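Local coordinates for protein ribulose-bisphosphate carboxylase (Alicyclobacillus acidocaldarius subsp. acidocaldarius, PDB 4NAS) that belongs to the ribulose-bisphosphate carboxylase large-chain family, combines an N-terminal domain with a TIM-barrel domain, and holds bound calcium ions, at residues 215-220 with 239-244; 266-271 with 299-304. All blocks are in the same frame, centred on the assembly; numbering follows the deposited sequence.

In the fold
Both contacts are buried and join neighbouring strands of one parallel sheet in the TIM-barrel domain, their centres about 12 Å apart. Contact 1 pairs strands 214-216 and 238-242 within one beta-alpha-beta unit; contact 2 pairs the next strands round, 264-267 and 299-303. The two meet where strands 238-242 and 264-267 adjoin: V241 O lies 2.8 Å from H267 N, a probable hydrogen bond. In contact 1 V215, L217 and L239 pack on the helix side, N216 and L240 point the other way, and a water bridges the strand ends. Contact 2, nearer the centre of the chain, combines backbone bonds of A266 with packing of I301 on P268 and H267. Each also touches the second subunit.

Contact 1 (215-220 with 239-244); sequences VNLTGP and LLVNVV
The flat amides of N216 and N242 meet across this pair of strands with their planes 85° apart, and N216 OD1 stands 3.7 Å from N242 ND2. Beside the first amide lies L240, whose CG approaches N216 OD1 to 3.7 Å while its CD2 lies next to N216 CG. The setting is a beta-alpha-beta unit of the TIM barrel, in which strands 214-216 and 238-242 run parallel and helix 221-233 connects them. Two backbone bonds set the register: L240 N donates a hydrogen bond to V215 O (2.8 Å), and L240 O accepts one from L217 N (2.9 Å).

N216 and L240 point to the barrel interior, where asparagine suits a place in which its ND2 can donate to F181 O and, weakly, to the backbone O of E179, a residue of the calcium site. The other side of the sheet faces helices, and the side chains meeting there are apolar. V215 packs against L239, and L217 extends over the neighbouring strand. With L217 CG turned anti to the backbone N (chi1 -177°), CD2 reaches both L239 CD1 and V241 CG2, 4.0 Å from each; L224 and L254 of the surrounding helices also touch this leucine. Where the strands part, one water bridges them, placed to donate to N216 OD1 or L217 O and accepting a hydrogen bond from N242 N at 3.0 Å.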
loop_
_atom_site.group_PDB
_atom_site.type_symbol
_atom_site.label_atom_id
_atom_site.label_comp_id
_atom_site.label_asym_id
_atom_site.label_seq_id
_atom_site.Cartn_x
_atom_site.Cartn_y
_atom_site.Cartn_z
ATOM N N VAL B 215 22.117 -2.662 -0.189
ATOM C CA VAL B 215 21.694 -3.939 0.344
ATOM C C VAL B 215 20.201 -3.889 0.621
ATOM O O VAL B 215 19.675 -2.887 1.101
ATOM C CB VAL B 215 22.514 -4.290 1.622
ATOM C CG1 VAL B 215 22.391 -3.191 2.686
ATOM C CG2 VAL B 215 22.147 -5.654 2.150
ATOM N N ASN B 216 19.505 -4.950 0.254
ATOM C CA ASN B 216 18.072 -5.023 0.489
ATOM C C ASN B 216 17.733 -4.968 1.993
ATOM O O ASN B 216 18.232 -5.782 2.768
ATOM C CB ASN B 216 17.521 -6.291 -0.171
ATOM C CG ASN B 216 16.044 -6.166 -0.558
ATOM O OD1 ASN B 216 15.460 -5.079 -0.510
ATOM N ND2 ASN B 216 15.438 -7.286 -0.945
ATOM N N LEU B 217 16.892 -4.011 2.400
ATOM C CA LEU B 217 16.465 -3.882 3.808
ATOM C C LEU B 217 15.229 -4.724 4.040
ATOM O O LEU B 217 14.196 -4.484 3.431
ATOM C CB LEU B 217 16.155 -2.424 4.143
ATOM C CG LEU B 217 15.758 -2.140 5.597
ATOM C CD1 LEU B 217 16.800 -2.653 6.614
ATOM C CD2 LEU B 217 15.561 -0.653 5.739
ATOM N N THR B 218 15.345 -5.755 4.871
ATOM C CA THR B 218 14.298 -6.766 4.948
ATOM C C THR B 218 14.076 -7.270 6.368
ATOM O O THR B 218 14.889 -7.022 7.263
ATOM C CB THR B 218 14.663 -8.000 4.101
ATOM O OG1 THR B 218 15.807 -8.645 4.668
ATOM C CG2 THR B 218 14.975 -7.609 2.685
ATOM N N GLY B 219 12.993 -8.025 6.542
ATOM C CA GLY B 219 12.599 -8.534 7.841
ATOM C C GLY B 219 11.380 -7.796 8.387
ATOM O O GLY B 219 10.824 -6.921 7.737
ATOM N N PRO B 220 10.971 -8.147 9.606
ATOM C CA PRO B 220 9.799 -7.618 10.307
ATOM C C PRO B 220 9.924 -6.127 10.605
ATOM O O PRO B 220 11.025 -5.659 10.913
ATOM C CB PRO B 220 9.810 -8.390 11.633
ATOM C CG PRO B 220 10.666 -9.581 11.388
ATOM C CD PRO B 220 11.690 -9.150 10.407
ATOM N N LEU B 239 20.719 1.674 1.540
ATOM C CA LEU B 239 19.671 0.700 1.805
ATOM C C LEU B 239 18.681 0.664 0.622
ATOM O O LEU B 239 18.108 1.691 0.245
ATOM C CB LEU B 239 18.928 1.056 3.095
ATOM C CG LEU B 239 19.771 1.292 4.358
ATOM C CD1 LEU B 239 18.869 1.634 5.545
ATOM C CD2 LEU B 239 20.642 0.089 4.698
ATOM N N LEU B 240 18.498 -0.526 0.056
ATOM C CA LEU B 240 17.476 -0.791 -0.953
ATOM C C LEU B 240 16.157 -1.036 -0.216
ATOM O O LEU B 240 16.056 -1.942 0.613
ATOM C CB LEU B 240 17.870 -2.035 -1.773
ATOM C CG LEU B 240 16.866 -2.501 -2.830
ATOM C CD1 LEU B 240 16.537 -1.337 -3.764
ATOM C CD2 LEU B 240 17.361 -3.734 -3.628
ATOM N N VAL B 241 15.156 -0.200 -0.467
ATOM C CA VAL B 241 13.904 -0.358 0.244
ATOM C C VAL B 241 12.759 -0.472 -0.744
ATOM O O VAL B 241 12.589 0.391 -1.623
ATOM C CB VAL B 241 13.640 0.821 1.226
ATOM C CG1 VAL B 241 12.360 0.585 2.021
ATOM C CG2 VAL B 241 14.793 0.984 2.192
ATOM N N ASN B 242 12.002 -1.557 -0.612
ATOM C CA ASN B 242 10.712 -1.703 -1.275
ATOM C C ASN B 242 9.642 -0.854 -0.580
ATOM O O ASN B 242 8.824 -1.343 0.208
ATOM C CB ASN B 242 10.305 -3.158 -1.293
ATOM C CG ASN B 242 11.233 -3.994 -2.168
ATOM O OD1 ASN B 242 11.390 -3.719 -3.368
ATOM N ND2 ASN B 242 11.873 -4.989 -1.567
ATOM N N VAL B 243 9.663 0.420 -0.899
ATOM C CA VAL B 243 8.883 1.397 -0.123
ATOM C C VAL B 243 7.392 1.103 -0.063
ATOM O O VAL B 243 6.751 1.137 1.017
ATOM C CB VAL B 243 9.116 2.797 -0.677
ATOM C CG1 VAL B 243 8.373 3.820 0.179
ATOM C CG2 VAL B 243 10.616 3.081 -0.681
ATOM N N VAL B 244 6.805 0.848 -1.226
ATOM C CA VAL B 244 5.361 0.620 -1.288
ATOM C C VAL B 244 4.956 -0.674 -0.563
ATOM O O VAL B 244 3.880 -0.746 0.043
ATOM C CB VAL B 244 4.828 0.642 -2.765
ATOM C CG1 VAL B 244 3.298 0.342 -2.836
ATOM C CG2 VAL B 244 5.135 1.991 -3.420
HETATM O O HOH W 1 13.393 -3.905 0.687
#

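Contact 2 (266-271 with 299-304); sequences AHPAVS and IGIFPS
A266 is held by its backbone to both I299 and I301, the parallel pairing expected of adjacent TIM-barrel strands, here 264-267 and 299-303. Its N donates to I299 O at 2.9 Å, and its O accepts from I301 N at 3.2 Å. The small methyl of A266 suits the outward side of the sheet, where M292 of helix 284-295 touches it. The next donor in this ladder would come from residue 268, but proline has no N-H: P268 CD instead lies 3.3 Å from I301 O, and the pairing stops.

Apolar packing takes over at that point. I301 divides its branches between two partners. CG2, anti to the backbone N because chi1 is -62° for the longer arm, meets P268 CD at 3.6 Å, the two side chains crossing at about a right angle. The longer arm carries CD1 to H267 CD2 (4.1 Å), approaching the imidazole obliquely.

Further hydrogen bonds lie within 266-271. A type II turn from P268 to S271 is closed by S271 N donating to P268 O, and the main chain of V270 bonds to the second subunit. The H267 side chain, about 5 Å from a bound calcium ion, touches E179 of the calcium site. P268 CD, of the next residue, lies 3.4 Å above one face of its ring, near the rim, and A269 N donates to H267 ND1 at 3.0 Å from 25° out of the ring plane, which limits the ring's rotation.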
loop_
_atom_site.group_PDB
_atom_site.type_symbol
_atom_site.label_atom_id
_atom_site.label_comp_id
_atom_site.label_asym_id
_atom_site.label_seq_id
_atom_site.Cartn_x
_atom_site.Cartn_y
_atom_site.Cartn_z
ATOM N N ALA B 266 15.142 3.943 -3.057
ATOM C CA ALA B 266 13.736 3.564 -3.200
ATOM C C ALA B 266 13.421 2.715 -4.438
ATOM O O ALA B 266 13.557 3.168 -5.595
ATOM C CB ALA B 266 12.878 4.769 -3.179
ATOM N N HIS B 267 12.959 1.488 -4.210
ATOM C CA HIS B 267 12.621 0.615 -5.344
ATOM C C HIS B 267 11.099 0.645 -5.560
ATOM O O HIS B 267 10.354 0.638 -4.602
ATOM C CB HIS B 267 13.130 -0.835 -5.133
ATOM C CG HIS B 267 12.953 -1.710 -6.341
ATOM N ND1 HIS B 267 11.739 -2.277 -6.679
ATOM C CD2 HIS B 267 13.809 -2.044 -7.342
ATOM C CE1 HIS B 267 11.861 -2.943 -7.815
ATOM N NE2 HIS B 267 13.105 -2.809 -8.246
ATOM N N PRO B 268 10.631 0.668 -6.823
ATOM C CA PRO B 268 9.181 0.823 -7.032
ATOM C C PRO B 268 8.330 -0.439 -6.958
ATOM O O PRO B 268 7.178 -0.356 -7.377
ATOM C CB PRO B 268 9.095 1.360 -8.470
ATOM C CG PRO B 268 10.275 0.811 -9.125
ATOM C CD PRO B 268 11.377 0.839 -8.079
ATOM N N ALA B 269 8.874 -1.572 -6.513
ATOM C CA ALA B 269 8.112 -2.813 -6.440
ATOM C C ALA B 269 6.719 -2.587 -5.874
ATOM O O ALA B 269 6.567 -1.877 -4.876
ATOM C CB ALA B 269 8.855 -3.849 -5.599
ATOM N N VAL B 270 5.718 -3.154 -6.552
ATOM C CA VAL B 270 4.293 -3.107 -6.158
ATOM C C VAL B 270 3.547 -1.843 -6.617
ATOM O O VAL B 270 2.322 -1.837 -6.700
ATOM C CB VAL B 270 4.071 -3.379 -4.626
ATOM C CG1 VAL B 270 2.567 -3.484 -4.307
ATOM C CG2 VAL B 270 4.769 -4.683 -4.199
ATOM N N SER B 271 4.283 -0.788 -6.946
ATOM C CA SER B 271 3.665 0.516 -7.239
ATOM C C SER B 271 2.735 0.452 -8.424
ATOM O O SER B 271 1.728 1.160 -8.468
ATOM C CB SER B 271 4.731 1.561 -7.512
ATOM O OG SER B 271 5.588 1.130 -8.578
ATOM N N ILE B 299 17.595 8.288 -3.677
ATOM C CA ILE B 299 17.644 7.876 -5.068
ATOM C C ILE B 299 16.326 7.211 -5.366
ATOM O O ILE B 299 15.859 6.348 -4.599
ATOM C CB ILE B 299 18.782 6.859 -5.333
ATOM C CG1 ILE B 299 20.137 7.450 -4.919
ATOM C CG2 ILE B 299 18.824 6.489 -6.821
ATOM C CD1 ILE B 299 21.239 6.423 -4.848
ATOM N N GLY B 300 15.718 7.586 -6.485
ATOM C CA GLY B 300 14.419 7.031 -6.817
ATOM C C GLY B 300 14.452 6.300 -8.154
ATOM O O GLY B 300 14.794 6.888 -9.175
ATOM N N ILE B 301 14.094 5.019 -8.126
ATOM C CA ILE B 301 14.058 4.162 -9.307
ATOM C C ILE B 301 12.622 4.167 -9.840
ATOM O O ILE B 301 11.687 4.015 -9.069
ATOM C CB ILE B 301 14.425 2.706 -8.911
ATOM C CG1 ILE B 301 15.848 2.631 -8.339
ATOM C CG2 ILE B 301 14.171 1.733 -10.083
ATOM C CD1 ILE B 301 16.198 1.262 -7.731
ATOM N N PHE B 302 12.451 4.369 -11.142
ATOM C CA PHE B 302 11.121 4.417 -11.762
ATOM C C PHE B 302 11.275 3.961 -13.217
ATOM O O PHE B 302 12.396 3.991 -13.754
ATOM C CB PHE B 302 10.508 5.848 -11.662
ATOM C CG PHE B 302 11.387 6.933 -12.236
ATOM C CD1 PHE B 302 12.352 7.548 -11.452
ATOM C CD2 PHE B 302 11.272 7.315 -13.576
ATOM C CE1 PHE B 302 13.179 8.532 -11.987
ATOM C CE2 PHE B 302 12.103 8.305 -14.125
ATOM C CZ PHE B 302 13.064 8.910 -13.330
ATOM N N PRO B 303 10.187 3.472 -13.855
ATOM C CA PRO B 303 10.305 2.987 -15.241
ATOM C C PRO B 303 10.697 4.102 -16.202
ATOM O O PRO B 303 10.080 5.172 -16.117
ATOM C CB PRO B 303 8.877 2.499 -15.557
ATOM C CG PRO B 303 8.317 2.138 -14.258
ATOM C CD PRO B 303 8.904 3.071 -13.244
ATOM N N SER B 304 11.700 3.876 -17.063
ATOM C CA SER B 304 12.152 4.893 -18.028
ATOM C C SER B 304 11.193 4.999 -19.206
ATOM O O SER B 304 10.341 4.132 -19.397
ATOM C CB SER B 304 13.532 4.566 -18.603
ATOM O OG SER B 304 13.437 3.520 -19.581
#